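Local coordinates for electron transfer flavoprotein, beta subunit (Thermotoga maritima, PDB 7KOE) that probably transfers electrons as the beta subunit of an electron transfer flavoprotein and carries bound flavin-adenine dinucleotide, at residues Ile85-Thr99 with Asn209-His223. Numbering follows the deposited sequence.
Sequences IAFGLDEAVHLSDRT and NLIRAIRYEPIVWTH
Tyr216 lays its ring edge against Ala92, with CE2 3.6 Å from Ala92 CB. Its CG stands anti to the backbone N (chi1 -176°), which carries the ring across to strand 91-95. There OH accepts a bond from Ala92 N at 3.0 Å and donates to Glu91 OE1, which lies in the ring plane. Ile85 CG1 packs 3.8 Å from Tyr216 CD2, while its CG2 lies over one face of the Arg212 guanidinium. With an alanine in place of Tyr216, Ala92 N would probably lose its acceptor and Glu91 OE1 its hydroxyl partner, with a gap opening beside Ile85 CG1. The extended Arg212 chain brings NH1 to Leu89 O at 2.8 Å, in the guanidinium plane, and NH2 adds a weak bond to Asp90 O. Ala213 CB packs on Ala86 CB at 3.9 Å.

Strand 219-220 runs parallel to strand 91-95, whose other edge pairs with strand 66-72. Ile219 N bonds to Ala92 O, His94 N to Ile219 O, and Trp221 N to His94 O. Packing is tight where Val93 and Leu95 meet Trp221 and where Ala92 meets Tyr216 and Pro218; Val220, by contrast, is exposed to solvent and touches Ser96 CB through CG1. Beyond, Asp97 OD2 takes bonds from ND1 and N of His223. This pairing extends the mixed sheet of the ETF domain, a HUP-clan fold, and the side chain of Leu95 lies about 6 Å from the bound FAD.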
# COMPACT_ATOMS: atom_id res chain seq x y z
N ILE A 85 18.12 -38.66 20.03
CA ILE A 85 19.24 -39.12 20.84
C ILE A 85 18.92 -38.98 22.32
O ILE A 85 19.51 -39.67 23.16
CB ILE A 85 20.51 -38.36 20.41
CG1 ILE A 85 20.70 -38.49 18.90
CG2 ILE A 85 21.76 -38.91 21.05
CD1 ILE A 85 20.85 -39.92 18.44
N ALA A 86 17.95 -38.12 22.67
CA ALA A 86 17.50 -37.99 24.05
C ALA A 86 16.83 -39.26 24.57
O ALA A 86 16.77 -39.45 25.79
CB ALA A 86 16.54 -36.81 24.18
N PHE A 87 16.35 -40.13 23.68
CA PHE A 87 15.81 -41.42 24.09
C PHE A 87 16.88 -42.40 24.54
O PHE A 87 16.54 -43.43 25.12
CB PHE A 87 15.02 -42.03 22.93
CG PHE A 87 13.64 -41.48 22.78
CD1 PHE A 87 12.58 -42.04 23.46
CD2 PHE A 87 13.41 -40.39 21.96
CE1 PHE A 87 11.31 -41.53 23.31
CE2 PHE A 87 12.14 -39.88 21.81
CZ PHE A 87 11.09 -40.46 22.49
N GLY A 88 18.14 -42.11 24.28
CA GLY A 88 19.22 -43.00 24.62
C GLY A 88 19.86 -43.70 23.45
O GLY A 88 20.59 -44.67 23.66
N LEU A 89 19.62 -43.23 22.23
CA LEU A 89 20.04 -43.92 21.03
C LEU A 89 21.52 -43.67 20.77
O LEU A 89 22.13 -42.76 21.33
CB LEU A 89 19.21 -43.44 19.84
CG LEU A 89 17.94 -44.21 19.49
CD1 LEU A 89 16.90 -44.24 20.59
CD2 LEU A 89 17.35 -43.60 18.25
N ASP A 90 22.11 -44.50 19.91
CA ASP A 90 23.54 -44.38 19.65
C ASP A 90 23.84 -43.23 18.70
O ASP A 90 24.51 -42.27 19.07
CB ASP A 90 24.10 -45.69 19.09
CG ASP A 90 24.41 -46.69 20.18
OD1 ASP A 90 24.75 -46.26 21.30
OD2 ASP A 90 24.32 -47.91 19.92
N GLU A 91 23.37 -43.32 17.46
CA GLU A 91 23.77 -42.37 16.44
C GLU A 91 22.56 -41.81 15.72
O GLU A 91 21.51 -42.45 15.64
CB GLU A 91 24.73 -43.01 15.43
CG GLU A 91 26.07 -43.41 16.00
CD GLU A 91 26.92 -42.22 16.38
OE1 GLU A 91 26.95 -41.24 15.62
OE2 GLU A 91 27.57 -42.27 17.45
N ALA A 92 22.74 -40.61 15.18
CA ALA A 92 21.76 -39.99 14.31
C ALA A 92 22.40 -39.71 12.97
O ALA A 92 23.60 -39.43 12.88
CB ALA A 92 21.22 -38.69 14.91
N VAL A 93 21.60 -39.80 11.91
CA VAL A 93 22.09 -39.66 10.55
C VAL A 93 21.15 -38.72 9.81
O VAL A 93 19.94 -38.92 9.81
CB VAL A 93 22.17 -41.03 9.84
CG1 VAL A 93 22.18 -40.87 8.35
CG2 VAL A 93 23.40 -41.79 10.29
N HIS A 94 21.71 -37.68 9.21
CA HIS A 94 20.93 -36.71 8.48
C HIS A 94 21.20 -36.86 6.99
O HIS A 94 22.36 -36.90 6.56
CB HIS A 94 21.26 -35.29 8.93
CG HIS A 94 20.19 -34.30 8.62
ND1 HIS A 94 20.34 -32.95 8.83
CD2 HIS A 94 18.96 -34.46 8.09
CE1 HIS A 94 19.25 -32.32 8.46
NE2 HIS A 94 18.39 -33.21 8.00
N LEU A 95 20.14 -36.95 6.20
CA LEU A 95 20.23 -36.92 4.75
C LEU A 95 19.78 -35.52 4.35
O LEU A 95 18.62 -35.31 3.99
CB LEU A 95 19.37 -38.00 4.11
CG LEU A 95 19.47 -39.39 4.73
CD1 LEU A 95 18.45 -40.30 4.09
CD2 LEU A 95 20.86 -39.96 4.57
N SER A 96 20.70 -34.57 4.41
CA SER A 96 20.38 -33.17 4.19
C SER A 96 20.98 -32.72 2.87
O SER A 96 22.21 -32.63 2.74
CB SER A 96 20.90 -32.29 5.33
OG SER A 96 20.60 -30.93 5.09
N ASP A 97 20.11 -32.42 1.92
CA ASP A 97 20.46 -31.93 0.59
C ASP A 97 19.17 -31.44 -0.05
O ASP A 97 18.11 -32.04 0.15
CB ASP A 97 21.10 -33.03 -0.26
CG ASP A 97 21.93 -32.47 -1.39
OD1 ASP A 97 21.99 -31.23 -1.54
OD2 ASP A 97 22.53 -33.28 -2.13
N ARG A 98 19.26 -30.36 -0.82
CA ARG A 98 18.09 -29.94 -1.57
C ARG A 98 17.99 -30.63 -2.91
O ARG A 98 17.10 -30.33 -3.70
CB ARG A 98 18.06 -28.42 -1.74
CG ARG A 98 19.22 -27.84 -2.50
CD ARG A 98 19.04 -26.34 -2.65
NE ARG A 98 18.90 -25.68 -1.35
CZ ARG A 98 19.92 -25.25 -0.61
NH1 ARG A 98 19.69 -24.67 0.56
NH2 ARG A 98 21.17 -25.41 -1.03
N THR A 99 18.90 -31.57 -3.18
CA THR A 99 18.64 -32.64 -4.13
C THR A 99 17.46 -33.49 -3.70
O THR A 99 16.72 -33.99 -4.55
CB THR A 99 19.90 -33.50 -4.27
OG1 THR A 99 21.04 -32.65 -4.43
CG2 THR A 99 19.82 -34.41 -5.47
N ASN A 209 21.14 -38.40 28.99
CA ASN A 209 20.85 -38.58 27.58
C ASN A 209 20.41 -37.29 26.91
O ASN A 209 20.72 -37.08 25.74
CB ASN A 209 19.78 -39.65 27.39
CG ASN A 209 20.33 -41.04 27.50
OD1 ASN A 209 21.37 -41.36 26.91
ND2 ASN A 209 19.65 -41.89 28.26
N LEU A 210 19.69 -36.43 27.64
CA LEU A 210 19.25 -35.16 27.06
C LEU A 210 20.41 -34.19 26.91
O LEU A 210 20.49 -33.45 25.93
CB LEU A 210 18.15 -34.55 27.92
CG LEU A 210 17.62 -33.18 27.50
CD1 LEU A 210 16.56 -33.32 26.43
CD2 LEU A 210 17.08 -32.43 28.68
N ILE A 211 21.33 -34.17 27.88
CA ILE A 211 22.52 -33.34 27.78
C ILE A 211 23.41 -33.84 26.65
O ILE A 211 23.94 -33.04 25.86
CB ILE A 211 23.26 -33.31 29.13
CG1 ILE A 211 22.56 -32.31 30.05
CG2 ILE A 211 24.73 -32.98 28.99
CD1 ILE A 211 22.91 -32.48 31.48
N ARG A 212 23.54 -35.16 26.51
CA ARG A 212 24.23 -35.74 25.36
C ARG A 212 23.51 -35.44 24.06
O ARG A 212 24.15 -35.30 23.01
CB ARG A 212 24.38 -37.25 25.55
CG ARG A 212 25.26 -37.92 24.51
CD ARG A 212 25.16 -39.42 24.54
NE ARG A 212 25.46 -39.97 23.23
CZ ARG A 212 24.63 -40.73 22.53
NH1 ARG A 212 23.46 -41.06 23.04
NH2 ARG A 212 24.98 -41.17 21.33
N ALA A 213 22.19 -35.32 24.10
CA ALA A 213 21.43 -34.97 22.90
C ALA A 213 21.67 -33.54 22.47
O ALA A 213 21.56 -33.23 21.28
CB ALA A 213 19.94 -35.19 23.16
N ILE A 214 21.99 -32.65 23.40
CA ILE A 214 22.21 -31.25 23.06
C ILE A 214 23.56 -31.07 22.38
O ILE A 214 23.66 -30.46 21.31
CB ILE A 214 22.08 -30.36 24.31
CG1 ILE A 214 20.64 -30.33 24.78
CG2 ILE A 214 22.53 -28.96 24.02
CD1 ILE A 214 20.50 -30.13 26.25
N ARG A 215 24.62 -31.62 22.97
CA ARG A 215 25.94 -31.52 22.36
C ARG A 215 26.23 -32.71 21.45
O ARG A 215 27.26 -33.38 21.56
CB ARG A 215 27.01 -31.39 23.44
CG ARG A 215 26.82 -32.30 24.63
CD ARG A 215 28.04 -32.31 25.52
NE ARG A 215 28.27 -31.01 26.14
CZ ARG A 215 28.20 -30.79 27.45
NH1 ARG A 215 27.91 -31.79 28.27
NH2 ARG A 215 28.43 -29.58 27.93
N TYR A 216 25.31 -32.98 20.53
CA TYR A 216 25.46 -34.04 19.55
C TYR A 216 25.25 -33.47 18.16
O TYR A 216 24.34 -32.66 17.95
CB TYR A 216 24.48 -35.19 19.78
CG TYR A 216 24.70 -36.34 18.84
CD1 TYR A 216 25.79 -37.18 18.99
CD2 TYR A 216 23.82 -36.58 17.79
CE1 TYR A 216 26.00 -38.23 18.13
CE2 TYR A 216 24.03 -37.62 16.93
CZ TYR A 216 25.12 -38.44 17.10
OH TYR A 216 25.33 -39.48 16.24
N GLU A 217 26.09 -33.90 17.22
CA GLU A 217 25.96 -33.48 15.84
C GLU A 217 25.63 -34.69 14.98
O GLU A 217 26.45 -35.62 14.90
CB GLU A 217 27.24 -32.82 15.35
CG GLU A 217 27.39 -31.39 15.83
CD GLU A 217 26.42 -30.45 15.16
OE1 GLU A 217 26.08 -30.69 13.98
OE2 GLU A 217 26.00 -29.47 15.80
N PRO A 218 24.45 -34.74 14.37
CA PRO A 218 24.11 -35.87 13.51
C PRO A 218 24.96 -35.91 12.25
O PRO A 218 25.37 -34.88 11.71
CB PRO A 218 22.64 -35.63 13.17
CG PRO A 218 22.43 -34.18 13.41
CD PRO A 218 23.31 -33.83 14.55
N ILE A 219 25.24 -37.13 11.80
CA ILE A 219 26.09 -37.36 10.64
C ILE A 219 25.33 -36.93 9.39
O ILE A 219 24.34 -37.56 9.01
CB ILE A 219 26.52 -38.83 10.54
CG1 ILE A 219 27.02 -39.32 11.89
CG2 ILE A 219 27.59 -39.00 9.50
CD1 ILE A 219 27.10 -40.81 12.00
N VAL A 220 25.77 -35.85 8.76
CA VAL A 220 25.09 -35.32 7.58
C VAL A 220 25.65 -35.98 6.34
O VAL A 220 26.87 -35.99 6.13
CB VAL A 220 25.22 -33.79 7.51
CG1 VAL A 220 24.32 -33.24 6.44
CG2 VAL A 220 24.88 -33.18 8.85
N TRP A 221 24.77 -36.51 5.50
CA TRP A 221 25.14 -37.14 4.24
C TRP A 221 24.37 -36.48 3.11
O TRP A 221 23.14 -36.42 3.14
CB TRP A 221 24.85 -38.64 4.27
CG TRP A 221 25.80 -39.42 5.10
CD1 TRP A 221 27.06 -39.06 5.44
CD2 TRP A 221 25.57 -40.69 5.70
NE1 TRP A 221 27.64 -40.03 6.22
CE2 TRP A 221 26.74 -41.05 6.39
CE3 TRP A 221 24.49 -41.57 5.71
CZ2 TRP A 221 26.85 -42.24 7.09
CZ3 TRP A 221 24.60 -42.75 6.40
CH2 TRP A 221 25.77 -43.08 7.09
N THR A 222 25.10 -35.96 2.13
CA THR A 222 24.49 -35.36 0.95
C THR A 222 24.23 -36.44 -0.10
O THR A 222 24.38 -37.63 0.16
CB THR A 222 25.39 -34.25 0.40
OG1 THR A 222 26.73 -34.74 0.28
CG2 THR A 222 25.37 -33.04 1.31
N HIS A 223 23.82 -36.01 -1.29
CA HIS A 223 23.57 -36.97 -2.36
C HIS A 223 24.85 -37.52 -2.97
O HIS A 223 24.81 -38.58 -3.60
CB HIS A 223 22.69 -36.34 -3.44
CG HIS A 223 23.43 -35.48 -4.40
ND1 HIS A 223 23.79 -34.18 -4.12
CD2 HIS A 223 23.88 -35.72 -5.66
CE1 HIS A 223 24.43 -33.66 -5.15
NE2 HIS A 223 24.50 -34.58 -6.10